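Local coordinates for protein transketolase (PDB 3L84) that belongs to the transketolase family and pairs as two copies, each with thiamine diphosphate-binding, pyrimidine-binding and C-terminal domains, at residues N195-V198 against K199-F202; G261-V264 against I265-K269; T413-I416 against F417-Y420. All coordinates share one frame; numbering follows the deposited sequence.

Contact 1 (N195-V198 against K199-F202); sequences NENV and KMRF
Asn197 lays its side-chain amide across the selenomethionine side chain of Met200 at about a right angle, with CG of Asn197 3.6 Å from CB of Met200. This is a worked case of an N-cap. With CG anti to the backbone N (chi1 -176°), OD1 of Asn197 swings toward the start of the helix and accepts from Met200 N at 3.0 Å. The N-H points almost straight at the oxygen (171°), although the donor stands above the amide plane. The backbone then takes over, as Asn197 O receives Arg201 N at 3.0 Å. One residue earlier, OE1 of Glu196 forms a salt bridge to NH1 of Arg201, also at 3.0 Å, on the syn side but tilted out of the carboxylate plane, the two planes 64° apart. NH1 also bonds to Leu155 O, while Glu196 OE2 is held by Tyr161 and by Ser165 and Gln205 of the second subunit. Val198 and Phe202 run side by side, CG1 of Val198 lying 3.8 Å from CD1 of Phe202. Both pack helix 198-204 against the five-stranded parallel sheet, Val198 against Leu235 and Ile237 of strand 234-239, Phe202 against Leu235 of that strand and Val209 of strand 208-213.

Contact 2 (G261-V264 against I265-K269); sequences GEEV and IKKAK
Glu263 reaches two lysines that approach it from successive positions of the same helical turn, Lys266 and Lys267, and the three charges form an i, i+3, i+4 salt-bridge network at the N-terminal end of helix 262-272. The glutamate is bent at its second torsion (chi2 -54°), which turns the carboxylate toward the two lysines that follow. Lys266 stays extended and passes the carboxylate at a slant: its CD lies 3.9 Å from OE1 of Glu263, and its NZ is 3.7 Å from OE2 of Glu263. Lys267 curls at its last torsion (chi4 76°), bringing NZ to 4.0 Å from OE1 of Glu263 and 3.8 Å from CB of Glu263. Both salt bridges are long, so the network is probably a loose electrostatic attraction beside the regular backbone bonds, such as Lys267 N to Glu263 O at 3.0 Å. On the side facing helix 3-24, Ile265 packs on Asp19 and Gln22 and Ala268 on Phe15, and Gln22 OE1 also accepts from the backbone N of Gly261, the N-cap residue. There the first turn closes, with Ile265 N bonded to Gly261 O at 3.1 Å and Ile265 CG1 resting 3.3 Å from that same Gly261 O.

Contact 3 (T413-I416 against F417-Y420); sequences TFFI and FSEY
Thr413 meets Phe417 with its hydroxyl: OG1, anti to the backbone N, lies 3.6 Å from CB of Phe417 and near the plane of the Phe417 ring, at its edge, while the two side chains cross at about a right angle. Next, the Phe414 side chain runs beside that of Phe417, both pointing the same way. Phe417 CE2 comes to the edge of the Phe414 ring, 3.7 Å from Phe414 CD2. The carbonyl of Phe414 turns the chain, accepting from Phe417 N at 2.9 Å and, weakly, from Ser418 N. Here strand 408-414 of the six-stranded parallel sheet gives way to helix 418-431, the strand-to-helix junction of a beta-alpha-beta unit completed by strand 436-440. Phe415 adds a second acceptor to the turn. Its O takes Ser418 OG at 2.7 Å in the carbonyl plane and Ser418 N at 3.1 Å from above that plane, two bonds from one residue on one oxygen. The hydroxyl bond is possible because chi1 of Ser418 (66°) puts OG between the backbone N and the carbonyl carbon, turned back toward Phe415 O. Ile416 places CG2 over one face of the Phe417 ring, 3.6 Å from the ring centroid and only 11° off the normal, a CH-pi contact. A water donates to Ile416 O and, at 2.8 Å, to Glu419 OE1. The other oxygen of that carboxylate, Glu419 OE2, bonds to Gln458 and forms a salt bridge with Lys422 of the second subunit.

Overall arrangement
Read from the N terminus, the three contacts come in series, and none nests in or crosses another. Each joins adjacent segments and so closes a local turn where a helix begins rather than a long loop. Contact 1 opens helix 198-204 against the first parallel sheet, and contact 2 starts helix 262-272 beside helix 3-24; both lie within the thiamine diphosphate-binding part of the chain, their centres about 36 Å apart. Contact 3 follows in the pyrimidine-binding part, where strand 408-414 passes into helix 418-431. Its centre is about 49 Å from that of contact 2, across the middle of the chain. Contacts 1 and 3 both meet the second subunit, whereas contact 2 touches no other chain.

Contact 1 (N195-V198 against K199-F202)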
# COMPACT_ATOMS: atom_id res chain seq x y z
N ASN A 195 -14.67 -11.48 13.89
CA ASN A 195 -15.02 -12.58 14.81
C ASN A 195 -14.11 -13.80 14.64
O ASN A 195 -14.54 -14.92 14.94
CB ASN A 195 -16.51 -12.96 14.68
CG ASN A 195 -16.82 -13.74 13.45
OD1 ASN A 195 -16.08 -13.72 12.47
ND2 ASN A 195 -17.96 -14.45 13.47
N GLU A 196 -12.88 -13.60 14.24
CA GLU A 196 -11.89 -14.69 14.12
C GLU A 196 -11.67 -15.38 15.45
O GLU A 196 -11.76 -14.75 16.51
CB GLU A 196 -10.51 -14.18 13.67
CG GLU A 196 -10.53 -13.54 12.33
CD GLU A 196 -9.17 -13.11 11.84
OE1 GLU A 196 -8.18 -13.18 12.59
OE2 GLU A 196 -9.11 -12.66 10.67
N ASN A 197 -11.35 -16.67 15.37
CA ASN A 197 -10.78 -17.39 16.50
C ASN A 197 -9.30 -17.02 16.53
O ASN A 197 -8.48 -17.58 15.79
CB ASN A 197 -11.03 -18.88 16.35
CG ASN A 197 -10.54 -19.66 17.55
OD1 ASN A 197 -9.59 -19.26 18.22
ND2 ASN A 197 -11.20 -20.78 17.81
N VAL A 198 -8.96 -16.03 17.35
CA VAL A 198 -7.62 -15.46 17.37
C VAL A 198 -6.59 -16.49 17.86
O VAL A 198 -5.50 -16.58 17.30
CB VAL A 198 -7.58 -14.16 18.22
CG1 VAL A 198 -6.12 -13.64 18.41
CG2 VAL A 198 -8.47 -13.08 17.54
N LYS A 199 -6.96 -17.31 18.86
CA LYS A 199 -6.06 -18.35 19.31
C LYS A 199 -5.71 -19.31 18.16
O LYS A 199 -4.54 -19.60 17.91
CB LYS A 199 -6.68 -19.09 20.48
CG LYS A 199 -5.88 -20.25 21.03
CD LYS A 199 -6.48 -20.71 22.38
CE LYS A 199 -5.57 -21.66 23.10
NZ LYS A 199 -5.59 -22.99 22.49
N MSE A 200 -6.72 -19.77 17.43
CA MSE A 200 -6.47 -20.66 16.31
C MSE A 200 -5.66 -20.04 15.19
O MSE A 200 -4.77 -20.69 14.59
CB MSE A 200 -7.80 -21.17 15.75
CG MSE A 200 -7.67 -22.30 14.76
SE MSE A 200 -9.35 -23.03 14.18
CE MSE A 200 -10.47 -22.67 15.56
N ARG A 201 -5.92 -18.76 14.89
CA ARG A 201 -5.18 -18.03 13.89
C ARG A 201 -3.70 -18.04 14.21
O ARG A 201 -2.87 -18.33 13.35
CB ARG A 201 -5.69 -16.60 13.85
CG ARG A 201 -4.76 -15.56 13.25
CD ARG A 201 -5.28 -14.18 13.49
NE ARG A 201 -4.31 -13.17 13.10
CZ ARG A 201 -4.58 -11.89 12.94
NH1 ARG A 201 -5.83 -11.42 13.06
NH2 ARG A 201 -3.59 -11.03 12.66
N PHE A 202 -3.38 -17.71 15.46
CA PHE A 202 -1.96 -17.61 15.83
C PHE A 202 -1.30 -18.97 16.02
O PHE A 202 -0.12 -19.14 15.70
CB PHE A 202 -1.78 -16.73 17.06
CG PHE A 202 -1.76 -15.25 16.72
CD1 PHE A 202 -2.93 -14.55 16.55
CD2 PHE A 202 -0.57 -14.58 16.61
CE1 PHE A 202 -2.92 -13.20 16.23
CE2 PHE A 202 -0.54 -13.24 16.30
CZ PHE A 202 -1.74 -12.55 16.11

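Contact 2 (G261-V264 against I265-K269)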
# COMPACT_ATOMS: atom_id res chain seq x y z
N GLY A 261 -12.63 14.02 30.12
CA GLY A 261 -13.40 15.10 30.78
C GLY A 261 -12.97 15.29 32.22
O GLY A 261 -12.59 14.35 32.91
N GLU A 262 -13.02 16.54 32.68
CA GLU A 262 -12.55 16.92 34.01
C GLU A 262 -13.29 16.19 35.14
O GLU A 262 -12.68 15.68 36.10
CB GLU A 262 -12.67 18.43 34.20
CG GLU A 262 -11.72 19.20 33.29
CD GLU A 262 -11.77 20.71 33.49
OE1 GLU A 262 -12.45 21.20 34.43
OE2 GLU A 262 -11.12 21.41 32.68
N GLU A 263 -14.61 16.08 35.01
CA GLU A 263 -15.40 15.45 36.07
C GLU A 263 -15.16 13.94 36.14
O GLU A 263 -15.07 13.37 37.23
CB GLU A 263 -16.88 15.79 35.90
CG GLU A 263 -17.17 17.27 36.20
CD GLU A 263 -16.66 17.73 37.60
OE1 GLU A 263 -16.80 16.97 38.60
OE2 GLU A 263 -16.11 18.85 37.68
N VAL A 264 -14.99 13.30 34.98
CA VAL A 264 -14.71 11.87 34.93
C VAL A 264 -13.38 11.60 35.61
O VAL A 264 -13.24 10.65 36.37
CB VAL A 264 -14.71 11.35 33.48
CG1 VAL A 264 -14.06 9.96 33.39
CG2 VAL A 264 -16.16 11.32 32.94
N ILE A 265 -12.39 12.45 35.31
CA ILE A 265 -11.07 12.27 35.92
C ILE A 265 -11.11 12.48 37.44
O ILE A 265 -10.51 11.71 38.17
CB ILE A 265 -10.02 13.19 35.26
CG1 ILE A 265 -9.79 12.75 33.81
CG2 ILE A 265 -8.68 13.16 36.06
CD1 ILE A 265 -8.98 13.78 32.97
N LYS A 266 -11.86 13.48 37.89
CA LYS A 266 -11.99 13.71 39.35
C LYS A 266 -12.55 12.49 40.04
O LYS A 266 -12.02 12.04 41.07
CB LYS A 266 -12.88 14.92 39.65
CG LYS A 266 -12.18 16.24 39.37
CD LYS A 266 -13.11 17.41 39.67
CE LYS A 266 -12.50 18.74 39.27
NZ LYS A 266 -13.28 19.90 39.85
N LYS A 267 -13.62 11.95 39.48
CA LYS A 267 -14.25 10.76 40.03
C LYS A 267 -13.32 9.55 40.02
O LYS A 267 -13.29 8.78 40.98
CB LYS A 267 -15.58 10.46 39.33
CG LYS A 267 -16.66 11.48 39.61
CD LYS A 267 -17.90 11.18 38.83
CE LYS A 267 -18.98 12.24 39.06
NZ LYS A 267 -18.69 13.50 38.32
N ALA A 268 -12.58 9.37 38.92
CA ALA A 268 -11.64 8.26 38.80
C ALA A 268 -10.54 8.34 39.85
O ALA A 268 -10.20 7.35 40.49
CB ALA A 268 -11.06 8.24 37.38
N LYS A 269 -10.02 9.55 40.07
CA LYS A 269 -8.99 9.76 41.10
C LYS A 269 -9.57 9.46 42.48
O LYS A 269 -8.94 8.76 43.27
CB LYS A 269 -8.47 11.19 41.01
CG LYS A 269 -7.53 11.40 39.83
CD LYS A 269 -7.02 12.83 39.66
CE LYS A 269 -6.06 12.95 38.51
NZ LYS A 269 -5.79 14.38 38.18

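Contact 3 (T413-I416 against F417-Y420)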
# COMPACT_ATOMS: atom_id res chain seq x y z
N THR A 413 11.72 -5.43 -4.47
CA THR A 413 10.58 -5.94 -5.23
C THR A 413 10.54 -5.22 -6.58
O THR A 413 11.42 -4.38 -6.89
CB THR A 413 9.24 -5.77 -4.44
OG1 THR A 413 8.17 -6.37 -5.18
CG2 THR A 413 8.91 -4.29 -4.14
N PHE A 414 9.58 -5.56 -7.40
CA PHE A 414 9.35 -4.77 -8.61
C PHE A 414 8.86 -3.40 -8.23
O PHE A 414 8.09 -3.21 -7.25
CB PHE A 414 8.24 -5.40 -9.47
CG PHE A 414 8.58 -6.73 -10.13
CD1 PHE A 414 9.86 -7.06 -10.51
CD2 PHE A 414 7.56 -7.65 -10.41
CE1 PHE A 414 10.14 -8.28 -11.13
CE2 PHE A 414 7.86 -8.86 -11.04
CZ PHE A 414 9.13 -9.15 -11.41
N PHE A 415 9.20 -2.40 -9.04
CA PHE A 415 8.79 -1.03 -8.74
C PHE A 415 7.27 -0.90 -8.67
O PHE A 415 6.75 -0.13 -7.87
CB PHE A 415 9.39 -0.09 -9.80
CG PHE A 415 9.33 1.40 -9.49
CD1 PHE A 415 9.40 1.89 -8.19
CD2 PHE A 415 9.29 2.31 -10.54
CE1 PHE A 415 9.42 3.26 -7.95
CE2 PHE A 415 9.33 3.67 -10.29
CZ PHE A 415 9.38 4.12 -9.02
N ILE A 416 6.51 -1.65 -9.48
CA ILE A 416 5.07 -1.51 -9.38
C ILE A 416 4.56 -1.93 -7.99
O ILE A 416 3.59 -1.35 -7.46
CB ILE A 416 4.37 -2.33 -10.48
CG1 ILE A 416 2.86 -2.08 -10.49
CG2 ILE A 416 4.65 -3.81 -10.38
CD1 ILE A 416 2.48 -0.59 -10.62
N PHE A 417 5.21 -2.87 -7.33
CA PHE A 417 4.82 -3.36 -6.01
C PHE A 417 5.42 -2.57 -4.88
O PHE A 417 5.15 -2.87 -3.70
CB PHE A 417 5.02 -4.89 -5.89
CG PHE A 417 4.36 -5.64 -6.94
CD1 PHE A 417 3.09 -5.23 -7.41
CD2 PHE A 417 4.99 -6.71 -7.54
CE1 PHE A 417 2.44 -5.91 -8.46
CE2 PHE A 417 4.32 -7.38 -8.61
CZ PHE A 417 3.10 -6.96 -9.05
N SER A 418 6.16 -1.51 -5.19
CA SER A 418 6.48 -0.50 -4.18
C SER A 418 5.19 -0.00 -3.52
O SER A 418 5.19 0.38 -2.35
CB SER A 418 7.24 0.69 -4.76
OG SER A 418 6.47 1.43 -5.67
N GLU A 419 4.10 -0.01 -4.27
CA GLU A 419 2.83 0.50 -3.71
C GLU A 419 2.33 -0.36 -2.57
O GLU A 419 1.61 0.14 -1.70
CB GLU A 419 1.77 0.65 -4.79
CG GLU A 419 2.21 1.61 -5.87
CD GLU A 419 1.12 2.16 -6.75
OE1 GLU A 419 0.11 1.46 -6.98
OE2 GLU A 419 1.28 3.30 -7.20
N TYR A 420 2.66 -1.64 -2.55
CA TYR A 420 2.26 -2.51 -1.44
C TYR A 420 3.02 -2.17 -0.18
O TYR A 420 2.48 -2.46 0.91
CB TYR A 420 2.50 -3.99 -1.77
CG TYR A 420 1.45 -4.69 -2.62
CD1 TYR A 420 1.21 -4.35 -3.93
CD2 TYR A 420 0.74 -5.78 -2.10
CE1 TYR A 420 0.28 -5.03 -4.69
CE2 TYR A 420 -0.20 -6.47 -2.86
CZ TYR A 420 -0.42 -6.11 -4.16
OH TYR A 420 -1.36 -6.81 -4.93
O HOH W 1 0.50 -1.29 -7.31